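Local coordinates for protein fructuronate-tagaturonate epimerase UxaE from Cohnella laeviribosi in complex with 1 glycerol (Cohnella laeviribosi, PDB 6IL9) that catalyses the interconversion of fructuronate and tagaturonate, as a zinc-binding epimerase built on a TIM barrel, at residues 170-175 with 262-267; 179-184 with 266-271. One frame throughout, in Å; residues are numbered along the deposited sequence.

Contact 1. Residues 170-175 with 262-267; sequences MALDLG and AGRAVD
The guanidinium group of R264 meets the end of helix 165-173 with one edge and a valine with one face. V266 CG2 stands 4.2 Å above the guanidinium plane, displaced from the centre of the group toward its periphery. At the edge the carbonyl carbon of L172 lies in plane, and R264 NH2 gives L172 O a hydrogen bond of 3.0 Å. The angle at the hydrogen is 149°, and the donor comes in the carbonyl plane, on a lone pair, although the oxygen is tilted 15° from the guanidinium plane. The backbone N of G175 also donates to L172 O, over 3.3 Å. G175 has positive phi and closes the helix in a Schellman motif; the arginine adds a donor from outside to a carbonyl this turn already uses, and the same NH2 also reaches F176 O just beyond. R264 CG sits between the backbone N and the carbonyl carbon (chi1 58°), with the chain extended from there to NE, which carries the charge across to the helix end. With an alanine in place of this arginine, the L172 and F176 carbonyls would probably lose this donor and the V266 methyl its flat cover. Beneath the polar bridge, L172 CD2 packs against two small apolar groups on the same side of it, 3.9 Å from V266 CG2 and 4.1 Å from A262 CB.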
ATOM      1  N   MET A 170     -14.221 -10.731   1.265  1.00 23.39           N
ATOM      2  CA  MET A 170     -14.493  -9.697   0.271  1.00 24.84           C
ATOM      3  C   MET A 170     -13.296  -9.503  -0.647  1.00 21.52           C
ATOM      4  O   MET A 170     -13.436  -9.486  -1.874  1.00 22.46           O
ATOM      5  CB  MET A 170     -14.861  -8.386   0.969  1.00 25.06           C
ATOM      6  CG  MET A 170     -14.969  -7.168   0.046  1.00 27.51           C
ATOM      7  SD  MET A 170     -15.350  -5.623   0.929  1.00 34.35           S
ATOM      8  CE  MET A 170     -13.919  -5.426   1.998  1.00 33.05           C
ATOM      9  N   ALA A 171     -12.103  -9.366  -0.062  1.00 22.62           N
ATOM     10  CA  ALA A 171     -10.897  -9.197  -0.862  1.00 21.66           C
ATOM     11  C   ALA A 171     -10.736 -10.333  -1.864  1.00 20.83           C
ATOM     12  O   ALA A 171     -10.426 -10.104  -3.038  1.00 22.04           O
ATOM     13  CB  ALA A 171      -9.673  -9.108   0.054  1.00 23.23           C
ATOM     14  N   LEU A 172     -10.938 -11.574  -1.423  1.00 18.93           N
ATOM     15  CA  LEU A 172     -10.773 -12.684  -2.355  1.00 21.27           C
ATOM     16  C   LEU A 172     -11.846 -12.656  -3.435  1.00 21.98           C
ATOM     17  O   LEU A 172     -11.560 -12.922  -4.608  1.00 21.88           O
ATOM     18  CB  LEU A 172     -10.792 -14.015  -1.599  1.00 25.69           C
ATOM     19  CG  LEU A 172      -9.546 -14.284  -0.752  1.00 23.72           C
ATOM     20  CD1 LEU A 172      -9.829 -15.307   0.340  1.00 27.16           C
ATOM     21  CD2 LEU A 172      -8.424 -14.771  -1.638  1.00 24.17           C
ATOM     22  N   ASP A 173     -13.083 -12.322  -3.052  1.00 25.20           N
ATOM     23  CA  ASP A 173     -14.188 -12.271  -4.007  1.00 24.96           C
ATOM     24  C   ASP A 173     -13.978 -11.201  -5.063  1.00 24.83           C
ATOM     25  O   ASP A 173     -14.441 -11.349  -6.197  1.00 25.94           O
ATOM     26  CB  ASP A 173     -15.503 -12.001  -3.276  1.00 25.21           C
ATOM     27  CG  ASP A 173     -15.931 -13.152  -2.406  1.00 32.66           C
ATOM     28  OD1 ASP A 173     -15.517 -14.291  -2.695  1.00 36.60           O
ATOM     29  OD2 ASP A 173     -16.688 -12.924  -1.439  1.00 38.76           O
ATOM     30  N   LEU A 174     -13.295 -10.119  -4.710  1.00 22.47           N
ATOM     31  CA  LEU A 174     -13.099  -8.992  -5.609  1.00 22.92           C
ATOM     32  C   LEU A 174     -11.839  -9.111  -6.461  1.00 23.31           C
ATOM     33  O   LEU A 174     -11.557  -8.207  -7.255  1.00 23.37           O
ATOM     34  CB  LEU A 174     -13.074  -7.693  -4.797  1.00 21.96           C
ATOM     35  CG  LEU A 174     -14.420  -7.263  -4.208  1.00 24.52           C
ATOM     36  CD1 LEU A 174     -14.281  -5.979  -3.397  1.00 23.87           C
ATOM     37  CD2 LEU A 174     -15.457  -7.099  -5.314  1.00 26.59           C
ATOM     38  N   GLY A 175     -11.086 -10.202  -6.337  1.00 21.21           N
ATOM     39  CA  GLY A 175      -9.966 -10.442  -7.217  1.00 20.74           C
ATOM     40  C   GLY A 175      -8.620  -9.996  -6.693  1.00 17.97           C
ATOM     41  O   GLY A 175      -7.660  -9.942  -7.471  1.00 18.44           O
ATOM     42  N   ALA A 262      -8.307 -20.827  -1.938  1.00 23.62           N
ATOM     43  CA  ALA A 262      -8.730 -19.736  -2.816  1.00 24.29           C
ATOM     44  C   ALA A 262      -8.952 -20.174  -4.259  1.00 22.58           C
ATOM     45  O   ALA A 262      -9.630 -19.458  -5.006  1.00 25.46           O
ATOM     46  CB  ALA A 262      -7.710 -18.593  -2.785  1.00 22.69           C
ATOM     47  N   GLY A 263      -8.389 -21.300  -4.685  1.00 22.42           N
ATOM     48  CA  GLY A 263      -8.559 -21.736  -6.059  1.00 25.49           C
ATOM     49  C   GLY A 263      -7.740 -20.982  -7.083  1.00 26.94           C
ATOM     50  O   GLY A 263      -7.913 -21.213  -8.286  1.00 23.12           O
ATOM     51  N   ARG A 264      -6.851 -20.098  -6.640  1.00 20.44           N
ATOM     52  CA  ARG A 264      -5.955 -19.339  -7.497  1.00 19.59           C
ATOM     53  C   ARG A 264      -4.778 -18.918  -6.628  1.00 21.90           C
ATOM     54  O   ARG A 264      -4.837 -19.010  -5.399  1.00 20.80           O
ATOM     55  CB  ARG A 264      -6.658 -18.128  -8.120  1.00 21.24           C
ATOM     56  CG  ARG A 264      -7.231 -17.161  -7.083  1.00 24.24           C
ATOM     57  CD  ARG A 264      -8.159 -16.121  -7.737  1.00 25.62           C
ATOM     58  NE  ARG A 264      -8.743 -15.217  -6.749  1.00 24.59           N
ATOM     59  CZ  ARG A 264      -8.117 -14.141  -6.273  1.00 24.26           C
ATOM     60  NH1 ARG A 264      -6.894 -13.856  -6.699  1.00 19.82           N
ATOM     61  NH2 ARG A 264      -8.708 -13.355  -5.376  1.00 21.60           N
ATOM     62  N   ALA A 265      -3.711 -18.462  -7.275  1.00 20.53           N
ATOM     63  CA  ALA A 265      -2.522 -18.029  -6.547  1.00 21.09           C
ATOM     64  C   ALA A 265      -2.803 -16.752  -5.755  1.00 21.41           C
ATOM     65  O   ALA A 265      -3.374 -15.791  -6.284  1.00 21.35           O
ATOM     66  CB  ALA A 265      -1.366 -17.803  -7.522  1.00 25.90           C
ATOM     67  N   VAL A 266      -2.383 -16.739  -4.488  1.00 19.69           N
ATOM     68  CA  VAL A 266      -2.561 -15.592  -3.603  1.00 22.06           C
ATOM     69  C   VAL A 266      -1.264 -15.394  -2.836  1.00 21.56           C
ATOM     70  O   VAL A 266      -0.712 -16.352  -2.282  1.00 23.60           O
ATOM     71  CB  VAL A 266      -3.735 -15.788  -2.622  1.00 22.36           C
ATOM     72  CG1 VAL A 266      -3.724 -14.707  -1.549  1.00 22.83           C
ATOM     73  CG2 VAL A 266      -5.072 -15.785  -3.362  1.00 24.81           C
ATOM     74  N   ASP A 267      -0.771 -14.168  -2.812  1.00 17.43           N
ATOM     75  CA  ASP A 267       0.422 -13.841  -2.039  1.00 16.46           C
ATOM     76  C   ASP A 267      -0.027 -13.432  -0.646  1.00 17.44           C
ATOM     77  O   ASP A 267      -0.730 -12.430  -0.491  1.00 18.78           O
ATOM     78  CB  ASP A 267       1.215 -12.727  -2.720  1.00 19.45           C
ATOM     79  CG  ASP A 267       1.853 -13.173  -4.022  1.00 20.16           C
ATOM     80  OD1 ASP A 267       2.203 -14.372  -4.157  1.00 19.95           O
ATOM     81  OD2 ASP A 267       2.005 -12.319  -4.910  1.00 23.21           O
TER

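Contact 2. Residues 179-184 with 266-271; sequences LTLDCS and VDFEIS
L181 and F268 lie side by side on the helix-facing side of the sheet, pointing the same way, with L181 CB 3.9 Å from F268 CE1 and L181 CD2 beside CZ. Both side chains have CG anti to the backbone N (chi1 -173° and -176°), which runs leucine and ring alongside each other. Earlier on this face L179 CG approaches V266 CG1 at 4.2 Å, and further on C183 SG comes near I270 CG2; helices 165-173 and 234-259 pack over the layer. The backbones beneath are neighbouring parallel strands of the eight-stranded TIM barrel, in register from L179 with F268 to D182 with S271. Five hydrogen bonds join them, from L179 N to D267 O at the start to C183 N on S271 O at the end. T180, E269, D182 and S271 point into the barrel. There T180 and E269 run side by side, and T180 CG2 touches E269 OE1 at 3.5 Å, while the glutamate's extended chain carries its carboxylate to K366 and the zinc ligand H343, and T180 OG1 turns to D158 and the same K366. At the strand ends, D182 OD2 is hydrogen-bonded to H161 ND1 and S271 OG to D273 OD1, an arrangement consistent with second-shell support of these two zinc ligands. One water donates to both D182 OD1 (2.7 Å) and S271 OG (3.0 Å). D182 OD1 also accepts from S184 OG and, in an Asx turn, from S184 N at 2.9 Å.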
ATOM      1  N   LEU A 179      -2.915 -10.719   0.030  1.00 15.11           N
ATOM      2  CA  LEU A 179      -3.740 -10.561   1.223  1.00 16.95           C
ATOM      3  C   LEU A 179      -2.831 -10.330   2.418  1.00 17.61           C
ATOM      4  O   LEU A 179      -2.012 -11.190   2.750  1.00 19.70           O
ATOM      5  CB  LEU A 179      -4.632 -11.788   1.452  1.00 20.77           C
ATOM      6  CG  LEU A 179      -5.898 -11.902   0.611  1.00 26.54           C
ATOM      7  CD1 LEU A 179      -6.921 -12.788   1.308  1.00 32.35           C
ATOM      8  CD2 LEU A 179      -6.488 -10.544   0.337  1.00 29.24           C
ATOM      9  N   THR A 180      -2.971  -9.170   3.058  1.00 15.80           N
ATOM     10  CA  THR A 180      -2.171  -8.805   4.219  1.00 16.47           C
ATOM     11  C   THR A 180      -2.972  -9.074   5.483  1.00 19.38           C
ATOM     12  O   THR A 180      -3.999  -8.432   5.711  1.00 17.90           O
ATOM     13  CB  THR A 180      -1.773  -7.328   4.156  1.00 16.92           C
ATOM     14  OG1 THR A 180      -0.949  -7.120   3.000  1.00 18.13           O
ATOM     15  CG2 THR A 180      -1.018  -6.903   5.410  1.00 19.40           C
ATOM     16  N   LEU A 181      -2.500 -10.003   6.303  1.00 16.68           N
ATOM     17  CA  LEU A 181      -3.177 -10.362   7.549  1.00 17.89           C
ATOM     18  C   LEU A 181      -2.553  -9.587   8.700  1.00 21.68           C
ATOM     19  O   LEU A 181      -1.422  -9.870   9.117  1.00 20.19           O
ATOM     20  CB  LEU A 181      -3.102 -11.865   7.816  1.00 14.56           C
ATOM     21  CG  LEU A 181      -3.946 -12.310   9.022  1.00 18.57           C
ATOM     22  CD1 LEU A 181      -5.410 -12.062   8.720  1.00 19.62           C
ATOM     23  CD2 LEU A 181      -3.705 -13.786   9.339  1.00 17.11           C
ATOM     24  N   ASP A 182      -3.302  -8.623   9.224  1.00 19.23           N
ATOM     25  CA  ASP A 182      -2.915  -7.887  10.416  1.00 21.60           C
ATOM     26  C   ASP A 182      -3.155  -8.769  11.633  1.00 25.59           C
ATOM     27  O   ASP A 182      -4.308  -9.088  11.956  1.00 24.03           O
ATOM     28  CB  ASP A 182      -3.724  -6.593  10.481  1.00 26.58           C
ATOM     29  CG  ASP A 182      -3.230  -5.630  11.543  1.00 32.84           C
ATOM     30  OD1 ASP A 182      -2.633  -6.080  12.547  1.00 28.96           O
ATOM     31  OD2 ASP A 182      -3.442  -4.406  11.359  1.00 33.06           O
ATOM     32  N   CYS A 183      -2.071  -9.163  12.311  1.00 21.20           N
ATOM     33  CA  CYS A 183      -2.138 -10.016  13.493  1.00 25.51           C
ATOM     34  C   CYS A 183      -1.841  -9.245  14.776  1.00 30.57           C
ATOM     35  O   CYS A 183      -1.539  -9.853  15.807  1.00 30.52           O
ATOM     36  CB  CYS A 183      -1.182 -11.201  13.347  1.00 22.74           C
ATOM     37  SG  CYS A 183      -1.548 -12.216  11.902  1.00 22.75           S
ATOM     38  N   SER A 184      -1.924  -7.912  14.726  1.00 29.90           N
ATOM     39  CA  SER A 184      -1.570  -7.097  15.884  1.00 33.61           C
ATOM     40  C   SER A 184      -2.521  -7.319  17.053  1.00 34.51           C
ATOM     41  O   SER A 184      -2.098  -7.258  18.212  1.00 39.13           O
ATOM     42  CB  SER A 184      -1.542  -5.616  15.493  1.00 38.15           C
ATOM     43  OG  SER A 184      -2.844  -5.133  15.191  1.00 39.26           O
ATOM     44  N   VAL A 266      -2.383 -16.739  -4.488  1.00 19.69           N
ATOM     45  CA  VAL A 266      -2.561 -15.592  -3.603  1.00 22.06           C
ATOM     46  C   VAL A 266      -1.264 -15.394  -2.836  1.00 21.56           C
ATOM     47  O   VAL A 266      -0.712 -16.352  -2.282  1.00 23.60           O
ATOM     48  CB  VAL A 266      -3.735 -15.788  -2.622  1.00 22.36           C
ATOM     49  CG1 VAL A 266      -3.724 -14.707  -1.549  1.00 22.83           C
ATOM     50  CG2 VAL A 266      -5.072 -15.785  -3.362  1.00 24.81           C
ATOM     51  N   ASP A 267      -0.771 -14.168  -2.812  1.00 17.43           N
ATOM     52  CA  ASP A 267       0.422 -13.841  -2.039  1.00 16.46           C
ATOM     53  C   ASP A 267      -0.027 -13.432  -0.646  1.00 17.44           C
ATOM     54  O   ASP A 267      -0.730 -12.430  -0.491  1.00 18.78           O
ATOM     55  CB  ASP A 267       1.215 -12.727  -2.720  1.00 19.45           C
ATOM     56  CG  ASP A 267       1.853 -13.173  -4.022  1.00 20.16           C
ATOM     57  OD1 ASP A 267       2.203 -14.372  -4.157  1.00 19.95           O
ATOM     58  OD2 ASP A 267       2.005 -12.319  -4.910  1.00 23.21           O
ATOM     59  N   PHE A 268       0.376 -14.210   0.356  1.00 16.81           N
ATOM     60  CA  PHE A 268      -0.104 -14.078   1.728  1.00 16.36           C
ATOM     61  C   PHE A 268       0.965 -13.361   2.537  1.00 16.53           C
ATOM     62  O   PHE A 268       2.056 -13.900   2.735  1.00 17.19           O
ATOM     63  CB  PHE A 268      -0.393 -15.477   2.274  1.00 15.45           C
ATOM     64  CG  PHE A 268      -0.980 -15.516   3.661  1.00 17.86           C
ATOM     65  CD1 PHE A 268      -2.042 -14.704   4.020  1.00 20.50           C
ATOM     66  CD2 PHE A 268      -0.489 -16.438   4.590  1.00 19.23           C
ATOM     67  CE1 PHE A 268      -2.594 -14.778   5.308  1.00 21.20           C
ATOM     68  CE2 PHE A 268      -1.036 -16.525   5.875  1.00 24.96           C
ATOM     69  CZ  PHE A 268      -2.089 -15.691   6.231  1.00 19.84           C
ATOM     70  N   GLU A 269       0.670 -12.135   2.989  1.00 15.50           N
ATOM     71  CA  GLU A 269       1.594 -11.374   3.822  1.00 17.16           C
ATOM     72  C   GLU A 269       1.131 -11.433   5.266  1.00 16.96           C
ATOM     73  O   GLU A 269      -0.052 -11.228   5.548  1.00 17.13           O
ATOM     74  CB  GLU A 269       1.688  -9.908   3.379  1.00 15.36           C
ATOM     75  CG  GLU A 269       2.431  -9.060   4.408  1.00 18.17           C
ATOM     76  CD  GLU A 269       2.866  -7.707   3.888  1.00 20.03           C
ATOM     77  OE1 GLU A 269       2.276  -6.699   4.325  1.00 24.90           O
ATOM     78  OE2 GLU A 269       3.810  -7.642   3.066  1.00 19.90           O
ATOM     79  N   ILE A 270       2.052 -11.725   6.176  1.00 16.02           N
ATOM     80  CA  ILE A 270       1.756 -11.713   7.602  1.00 16.07           C
ATOM     81  C   ILE A 270       2.298 -10.411   8.172  1.00 19.02           C
ATOM     82  O   ILE A 270       3.488 -10.110   8.038  1.00 19.96           O
ATOM     83  CB  ILE A 270       2.347 -12.938   8.308  1.00 18.11           C
ATOM     84  CG1 ILE A 270       1.615 -14.191   7.820  1.00 22.13           C
ATOM     85  CG2 ILE A 270       2.204 -12.782   9.819  1.00 20.62           C
ATOM     86  CD1 ILE A 270       2.419 -15.446   7.947  1.00 24.70           C
ATOM     87  N   SER A 271       1.426  -9.635   8.804  1.00 20.93           N
ATOM     88  CA  SER A 271       1.781  -8.308   9.290  1.00 23.44           C
ATOM     89  C   SER A 271       1.711  -8.298  10.808  1.00 27.55           C
ATOM     90  O   SER A 271       0.671  -8.621  11.395  1.00 27.91           O
ATOM     91  CB  SER A 271       0.870  -7.247   8.670  1.00 22.59           C
ATOM     92  OG  SER A 271       0.733  -6.109   9.504  1.00 34.09           O
TER
HETATM   93  O   HOH W   1      -0.018  -5.511  12.359  1.00 35.32           O

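Overall arrangement
Both runs of chain lead from contact 1 at the surface into contact 2 in the barrel: helix 165-173 precedes strand 178-182, and the loop of contact 1 runs into strand 267-271, so V266 and D267 are shared. Contact 2 is buried, holding neighbouring barrel strands by regular backbone bonding and separating an apolar layer from a polar interior near the zinc. Contact 1, its centre about 13 Å from that of contact 2, has no strand pairing; one hydrogen bond across the two segments, from an arginine to the helix end, and a little apolar packing hold it. The two meet at L179, whose CD2 lies 3.5 Å from A171 CB and whose CD1 lies 3.7 Å from L172 CG.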